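PDB 2Q9R: DUF416 domain-containing protein from Shewanella baltica, which is of unknown function but forms an all-helical DUF416 fold that binds benzoic acid in a pocket between two subunits. Local coordinates for residues Tyr35-Val49 / Arg76-Ala89. Sequence-based numbering, arbitrary orientation. Where two conformers were deposited one is given.
Sequences YQLFSEVCEFGDPAV and RLEDNTPEPADFEA. With BEZ (benzoic acid), chain E; SO4 (sulfate ion), chain B; GOL (glycerol), chain J.
Phe38, Phe44 and Phe87 form an aromatic cluster where the turn joining helices 17-42 and 47-62 packs on the chain leaving helix 70-79. Phe38, lining the benzoic acid pocket with Leu37, directs CZ at the centre of the Phe87 face, a T-shaped pair with centroids 4.9 Å apart. Phe87 presents its edge to Phe44, CZ lying 3.7 Å from Phe44 CD1, in an offset edge-to-face pair. Rigid, apolar Pro82 suits its place, CB making a CH-pi contact over one Phe44 face and CG meeting Phe38 CE2.

Tyr35, with CG anti to the backbone N (chi1 -173°), swings its ring toward the end of helix 70-79, where OH meets a lone pair of Asn80 O (2.8 Å). Asn80 OD1 takes a bent bond (134°) from Asp46 N at 2.9 Å and another from glycerol O3, whereas ND2 donates almost straight (171°) to Arg76 O, which Asn80 N meets from the opposite face. A leucine here would probably leave Asp46 N without its acceptor and Arg76 O short of a donor. Gly45 suits its positive phi, and a CB there would probably hit Tyr35 OH. Val49 packs CG1 on Leu77 CD2 (4.0 Å) and CG2 against the amide nitrogen ND2 of Asn80.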
loop_
_atom_site.group_PDB
_atom_site.type_symbol
_atom_site.label_atom_id
_atom_site.label_comp_id
_atom_site.label_asym_id
_atom_site.label_seq_id
_atom_site.Cartn_x
_atom_site.Cartn_y
_atom_site.Cartn_z
ATOM N N TYR A 35 -0.395 -13.728 8.344
ATOM C CA TYR A 35 -0.521 -14.611 9.518
ATOM C C TYR A 35 0.764 -14.520 10.336
ATOM O O TYR A 35 0.739 -14.350 11.561
ATOM C CB TYR A 35 -0.883 -16.039 9.119
ATOM C CG TYR A 35 -1.165 -16.878 10.313
ATOM C CD1 TYR A 35 -0.109 -17.409 11.079
ATOM C CD2 TYR A 35 -2.476 -17.122 10.726
ATOM C CE1 TYR A 35 -0.341 -18.127 12.181
ATOM C CE2 TYR A 35 -2.729 -17.892 11.840
ATOM C CZ TYR A 35 -1.663 -18.389 12.560
ATOM O OH TYR A 35 -1.927 -19.109 13.673
ATOM N N GLN A 36 1.898 -14.498 9.637
ATOM C CA GLN A 36 3.185 -14.457 10.308
ATOM C C GLN A 36 3.315 -13.190 11.153
ATOM O O GLN A 36 3.765 -13.245 12.300
ATOM C CB GLN A 36 4.326 -14.539 9.294
ATOM C CG GLN A 36 4.471 -15.915 8.671
ATOM C CD GLN A 36 5.398 -15.915 7.496
ATOM O OE1 GLN A 36 5.375 -15.001 6.687
ATOM N NE2 GLN A 36 6.202 -16.960 7.371
ATOM N N LEU A 37 2.947 -12.058 10.582
ATOM C CA LEU A 37 3.082 -10.796 11.292
ATOM C C LEU A 37 2.160 -10.778 12.529
ATOM O O LEU A 37 2.580 -10.465 13.628
ATOM C CB LEU A 37 2.789 -9.600 10.372
ATOM C CG LEU A 37 3.066 -8.202 11.022
ATOM C CD1 LEU A 37 4.521 -8.094 11.476
ATOM C CD2 LEU A 37 2.642 -7.042 10.098
ATOM N N PHE A 38 0.891 -11.110 12.331
ATOM C CA PHE A 38 -0.053 -11.158 13.424
ATOM C C PHE A 38 0.440 -12.058 14.571
ATOM O O PHE A 38 0.336 -11.716 15.756
ATOM C CB PHE A 38 -1.414 -11.631 12.928
ATOM C CG PHE A 38 -2.362 -11.982 14.045
ATOM C CD1 PHE A 38 -2.930 -10.982 14.805
ATOM C CD2 PHE A 38 -2.660 -13.299 14.348
ATOM C CE1 PHE A 38 -3.791 -11.280 15.809
ATOM C CE2 PHE A 38 -3.542 -13.604 15.396
ATOM C CZ PHE A 38 -4.104 -12.598 16.112
ATOM N N SER A 39 0.940 -13.220 14.196
ATOM C CA SER A 39 1.305 -14.246 15.145
ATOM C C SER A 39 2.440 -13.770 16.020
ATOM O O SER A 39 2.481 -14.039 17.231
ATOM C CB SER A 39 1.718 -15.530 14.390
ATOM O OG SER A 39 2.269 -16.481 15.281
ATOM N N GLU A 40 3.358 -13.049 15.395
ATOM C CA GLU A 40 4.513 -12.557 16.070
ATOM C C GLU A 40 4.134 -11.395 16.969
ATOM O O GLU A 40 4.520 -11.350 18.122
ATOM C CB GLU A 40 5.526 -12.136 15.030
ATOM C CG GLU A 40 6.734 -11.419 15.557
ATOM C CD GLU A 40 7.499 -10.742 14.433
ATOM O OE1 GLU A 40 7.728 -11.413 13.383
ATOM O OE2 GLU A 40 7.841 -9.545 14.606
ATOM N N VAL A 41 3.344 -10.467 16.442
ATOM C CA VAL A 41 2.954 -9.291 17.179
ATOM C C VAL A 41 1.973 -9.611 18.306
ATOM O O VAL A 41 2.078 -9.085 19.384
ATOM C CB VAL A 41 2.338 -8.219 16.218
ATOM C CG1 VAL A 41 1.704 -7.025 17.006
ATOM C CG2 VAL A 41 3.428 -7.753 15.224
ATOM N N CYS A 42 0.986 -10.431 18.028
ATOM C CA CYS A 42 -0.042 -10.708 19.022
ATOM C C CYS A 42 0.224 -12.000 19.817
ATOM O O CYS A 42 -0.576 -12.350 20.658
ATOM C CB CYS A 42 -1.400 -10.744 18.357
ATOM S SG CYS A 42 -1.913 -9.105 17.767
ATOM N N GLU A 43 1.355 -12.659 19.550
ATOM C CA GLU A 43 1.814 -13.852 20.286
ATOM C C GLU A 43 0.726 -14.918 20.262
ATOM O O GLU A 43 0.269 -15.378 21.301
ATOM C CB GLU A 43 2.239 -13.482 21.702
ATOM C CG GLU A 43 3.273 -12.365 21.726
ATOM C CD GLU A 43 3.768 -12.005 23.118
ATOM O OE1 GLU A 43 3.090 -11.226 23.829
ATOM O OE2 GLU A 43 4.859 -12.490 23.487
ATOM N N PHE A 44 0.287 -15.244 19.047
ATOM C CA PHE A 44 -0.740 -16.239 18.813
ATOM C C PHE A 44 -0.333 -17.190 17.695
ATOM O O PHE A 44 0.142 -16.761 16.654
ATOM C CB PHE A 44 -2.097 -15.606 18.447
ATOM C CG PHE A 44 -3.159 -16.642 18.155
ATOM C CD1 PHE A 44 -3.930 -17.158 19.179
ATOM C CD2 PHE A 44 -3.305 -17.172 16.866
ATOM C CE1 PHE A 44 -4.858 -18.158 18.917
ATOM C CE2 PHE A 44 -4.218 -18.178 16.603
ATOM C CZ PHE A 44 -5.003 -18.663 17.627
ATOM N N GLY A 45 -0.536 -18.482 17.925
ATOM C CA GLY A 45 -0.567 -19.472 16.855
ATOM C C GLY A 45 0.802 -19.889 16.387
ATOM O O GLY A 45 1.829 -19.415 16.877
ATOM N N ASP A 46 0.815 -20.767 15.409
ATOM C CA ASP A 46 2.051 -21.293 14.879
ATOM C C ASP A 46 2.046 -21.259 13.340
ATOM O O ASP A 46 1.429 -22.127 12.704
ATOM C CB ASP A 46 2.218 -22.743 15.366
ATOM C CG ASP A 46 3.481 -23.378 14.839
ATOM O OD1 ASP A 46 4.343 -22.698 14.237
ATOM O OD2 ASP A 46 3.640 -24.565 15.083
ATOM N N PRO A 47 2.742 -20.282 12.743
ATOM C CA PRO A 47 2.778 -20.142 11.270
ATOM C C PRO A 47 3.254 -21.366 10.487
ATOM O O PRO A 47 2.852 -21.548 9.331
ATOM C CB PRO A 47 3.712 -18.938 11.060
ATOM C CG PRO A 47 3.547 -18.134 12.305
ATOM C CD PRO A 47 3.485 -19.191 13.398
ATOM N N ALA A 48 4.041 -22.226 11.131
ATOM C CA ALA A 48 4.552 -23.448 10.500
ATOM C C ALA A 48 3.426 -24.418 10.128
ATOM O O ALA A 48 3.569 -25.260 9.235
ATOM C CB ALA A 48 5.549 -24.129 11.432
ATOM N N VAL A 49 2.302 -24.324 10.830
ATOM C CA VAL A 49 1.134 -25.145 10.491
ATOM C C VAL A 49 0.584 -24.759 9.114
ATOM O O VAL A 49 0.207 -25.643 8.307
ATOM C CB VAL A 49 0.032 -25.068 11.596
ATOM C CG1 VAL A 49 -1.309 -25.491 11.042
ATOM C CG2 VAL A 49 0.440 -25.904 12.835
ATOM N N ARG A 76 -5.593 -28.977 12.585
ATOM C CA ARG A 76 -4.502 -28.103 13.051
ATOM C C ARG A 76 -4.695 -26.668 12.596
ATOM O O ARG A 76 -4.433 -25.727 13.352
ATOM C CB ARG A 76 -3.138 -28.597 12.582
ATOM C CG ARG A 76 -2.679 -29.859 13.290
ATOM C CD ARG A 76 -1.164 -29.977 13.308
ATOM N NE ARG A 76 -0.762 -31.277 13.853
ATOM C CZ ARG A 76 -0.430 -32.361 13.136
ATOM N NH1 ARG A 76 -0.420 -32.343 11.797
ATOM N NH2 ARG A 76 -0.089 -33.480 13.772
ATOM N N LEU A 77 -5.150 -26.503 11.365
ATOM C CA LEU A 77 -5.467 -25.168 10.882
ATOM C C LEU A 77 -6.524 -24.494 11.767
ATOM O O LEU A 77 -6.350 -23.337 12.167
ATOM C CB LEU A 77 -5.885 -25.223 9.415
ATOM C CG LEU A 77 -4.707 -25.522 8.441
ATOM C CD1 LEU A 77 -5.150 -26.051 7.063
ATOM C CD2 LEU A 77 -3.865 -24.257 8.277
ATOM N N GLU A 78 -7.598 -25.214 12.087
ATOM C CA GLU A 78 -8.644 -24.627 12.905
ATOM C C GLU A 78 -8.104 -24.267 14.294
ATOM O O GLU A 78 -8.392 -23.176 14.782
ATOM C CB GLU A 78 -9.886 -25.525 12.978
ATOM C CG GLU A 78 -11.174 -24.808 13.487
ATOM C CD GLU A 78 -11.621 -23.628 12.617
ATOM O OE1 GLU A 78 -11.385 -23.645 11.382
ATOM O OE2 GLU A 78 -12.217 -22.673 13.176
ATOM N N ASP A 79 -7.284 -25.139 14.890
ATOM C CA ASP A 79 -6.673 -24.862 16.196
ATOM C C ASP A 79 -5.850 -23.589 16.176
ATOM O O ASP A 79 -5.707 -22.916 17.184
ATOM C CB ASP A 79 -5.781 -26.033 16.649
ATOM C CG ASP A 79 -6.584 -27.300 16.997
ATOM O OD1 ASP A 79 -7.808 -27.198 17.238
ATOM O OD2 ASP A 79 -5.988 -28.399 17.011
ATOM N N ASN A 80 -5.310 -23.261 15.016
ATOM C CA ASN A 80 -4.511 -22.052 14.850
ATOM C C ASN A 80 -5.233 -20.855 14.203
ATOM O O ASN A 80 -4.585 -19.907 13.718
ATOM C CB ASN A 80 -3.262 -22.417 14.039
ATOM C CG ASN A 80 -2.264 -23.177 14.859
ATOM O OD1 ASN A 80 -1.470 -22.581 15.559
ATOM N ND2 ASN A 80 -2.336 -24.504 14.813
ATOM N N THR A 81 -6.556 -20.916 14.171
ATOM C CA THR A 81 -7.341 -19.841 13.599
ATOM C C THR A 81 -7.779 -18.970 14.778
ATOM O O THR A 81 -8.450 -19.459 15.690
ATOM C CB THR A 81 -8.547 -20.356 12.855
ATOM O OG1 THR A 81 -8.130 -21.281 11.839
ATOM C CG2 THR A 81 -9.334 -19.155 12.196
ATOM N N PRO A 82 -7.376 -17.692 14.782
ATOM C CA PRO A 82 -7.761 -16.863 15.922
ATOM C C PRO A 82 -9.243 -16.380 15.898
ATOM O O PRO A 82 -9.931 -16.388 14.847
ATOM C CB PRO A 82 -6.793 -15.676 15.828
ATOM C CG PRO A 82 -6.569 -15.523 14.347
ATOM C CD PRO A 82 -6.581 -16.941 13.795
ATOM N N GLU A 83 -9.696 -15.980 17.080
ATOM C CA GLU A 83 -11.017 -15.423 17.287
ATOM C C GLU A 83 -10.885 -13.936 17.401
ATOM O O GLU A 83 -10.175 -13.467 18.275
ATOM C CB GLU A 83 -11.614 -15.924 18.591
ATOM C CG GLU A 83 -12.060 -17.375 18.570
ATOM C CD GLU A 83 -13.296 -17.623 17.708
ATOM O OE1 GLU A 83 -13.986 -16.661 17.288
ATOM O OE2 GLU A 83 -13.566 -18.810 17.439
ATOM N N PRO A 84 -11.601 -13.182 16.557
ATOM C CA PRO A 84 -11.509 -11.728 16.640
ATOM C C PRO A 84 -11.921 -11.142 17.979
ATOM O O PRO A 84 -11.381 -10.121 18.375
ATOM C CB PRO A 84 -12.404 -11.229 15.503
ATOM C CG PRO A 84 -13.082 -12.390 14.928
ATOM C CD PRO A 84 -12.479 -13.642 15.472
ATOM N N ALA A 85 -12.830 -11.797 18.700
ATOM C CA ALA A 85 -13.155 -11.347 20.049
ATOM C C ALA A 85 -11.927 -11.264 20.960
ATOM O O ALA A 85 -11.931 -10.526 21.961
ATOM C CB ALA A 85 -14.183 -12.259 20.672
ATOM N N ASP A 86 -10.879 -12.020 20.639
ATOM C CA ASP A 86 -9.766 -12.149 21.580
ATOM C C ASP A 86 -8.659 -11.132 21.361
ATOM O O ASP A 86 -7.722 -11.091 22.163
ATOM C CB ASP A 86 -9.179 -13.554 21.514
ATOM C CG ASP A 86 -10.084 -14.584 22.108
ATOM O OD1 ASP A 86 -10.808 -14.254 23.072
ATOM O OD2 ASP A 86 -10.048 -15.744 21.617
ATOM N N PHE A 87 -8.769 -10.331 20.291
ATOM C CA PHE A 87 -7.714 -9.379 19.895
ATOM C C PHE A 87 -8.252 -8.014 19.551
ATOM O O PHE A 87 -9.222 -7.920 18.832
ATOM C CB PHE A 87 -6.936 -9.927 18.689
ATOM C CG PHE A 87 -6.279 -11.230 18.979
ATOM C CD1 PHE A 87 -5.021 -11.261 19.569
ATOM C CD2 PHE A 87 -6.946 -12.420 18.753
ATOM C CE1 PHE A 87 -4.430 -12.445 19.906
ATOM C CE2 PHE A 87 -6.356 -13.633 19.096
ATOM C CZ PHE A 87 -5.086 -13.642 19.667
ATOM N N GLU A 88 -7.615 -6.960 20.064
ATOM C CA GLU A 88 -7.924 -5.589 19.646
ATOM C C GLU A 88 -7.215 -5.202 18.345
ATOM O O GLU A 88 -7.697 -4.355 17.606
ATOM C CB GLU A 88 -7.496 -4.586 20.699
ATOM C CG GLU A 88 -8.311 -4.631 21.990
ATOM C CD GLU A 88 -8.014 -3.434 22.884
ATOM O OE1 GLU A 88 -7.575 -2.380 22.353
ATOM O OE2 GLU A 88 -8.216 -3.549 24.112
ATOM N N ALA A 89 -6.055 -5.785 18.099
ATOM C CA ALA A 89 -5.282 -5.485 16.892
ATOM C C ALA A 89 -6.061 -5.877 15.635
ATOM O O ALA A 89 -6.715 -6.907 15.614
ATOM C CB ALA A 89 -3.934 -6.168 16.942
HETATM C C BEZ E . -1.719 -4.457 10.331
HETATM O O1 BEZ E . -1.367 -3.662 9.401
HETATM O O2 BEZ E . -2.252 -4.051 11.409
HETATM C C1 BEZ E . -1.483 -5.918 10.164
HETATM C C2 BEZ E . -1.072 -6.702 11.269
HETATM C C3 BEZ E . -0.854 -8.064 11.073
HETATM C C4 BEZ E . -1.052 -8.632 9.817
HETATM C C5 BEZ E . -1.456 -7.847 8.736
HETATM C C6 BEZ E . -1.688 -6.470 8.906
HETATM S S SO4 B . -4.017 -7.289 21.176
HETATM O O1 SO4 B . -4.361 -6.880 22.539
HETATM O O2 SO4 B . -3.166 -8.475 21.273
HETATM O O3 SO4 B . -5.180 -7.643 20.390
HETATM O O4 SO4 B . -3.341 -6.148 20.538
HETATM C C1 GOL J . -1.538 -21.023 20.677
HETATM O O1 GOL J . -1.280 -19.642 20.512
HETATM C C2 GOL J . -2.650 -21.515 19.740
HETATM O O2 GOL J . -3.898 -21.421 20.405
HETATM C C3 GOL J . -2.415 -22.971 19.295
HETATM O O3 GOL J . -1.282 -23.115 18.446
#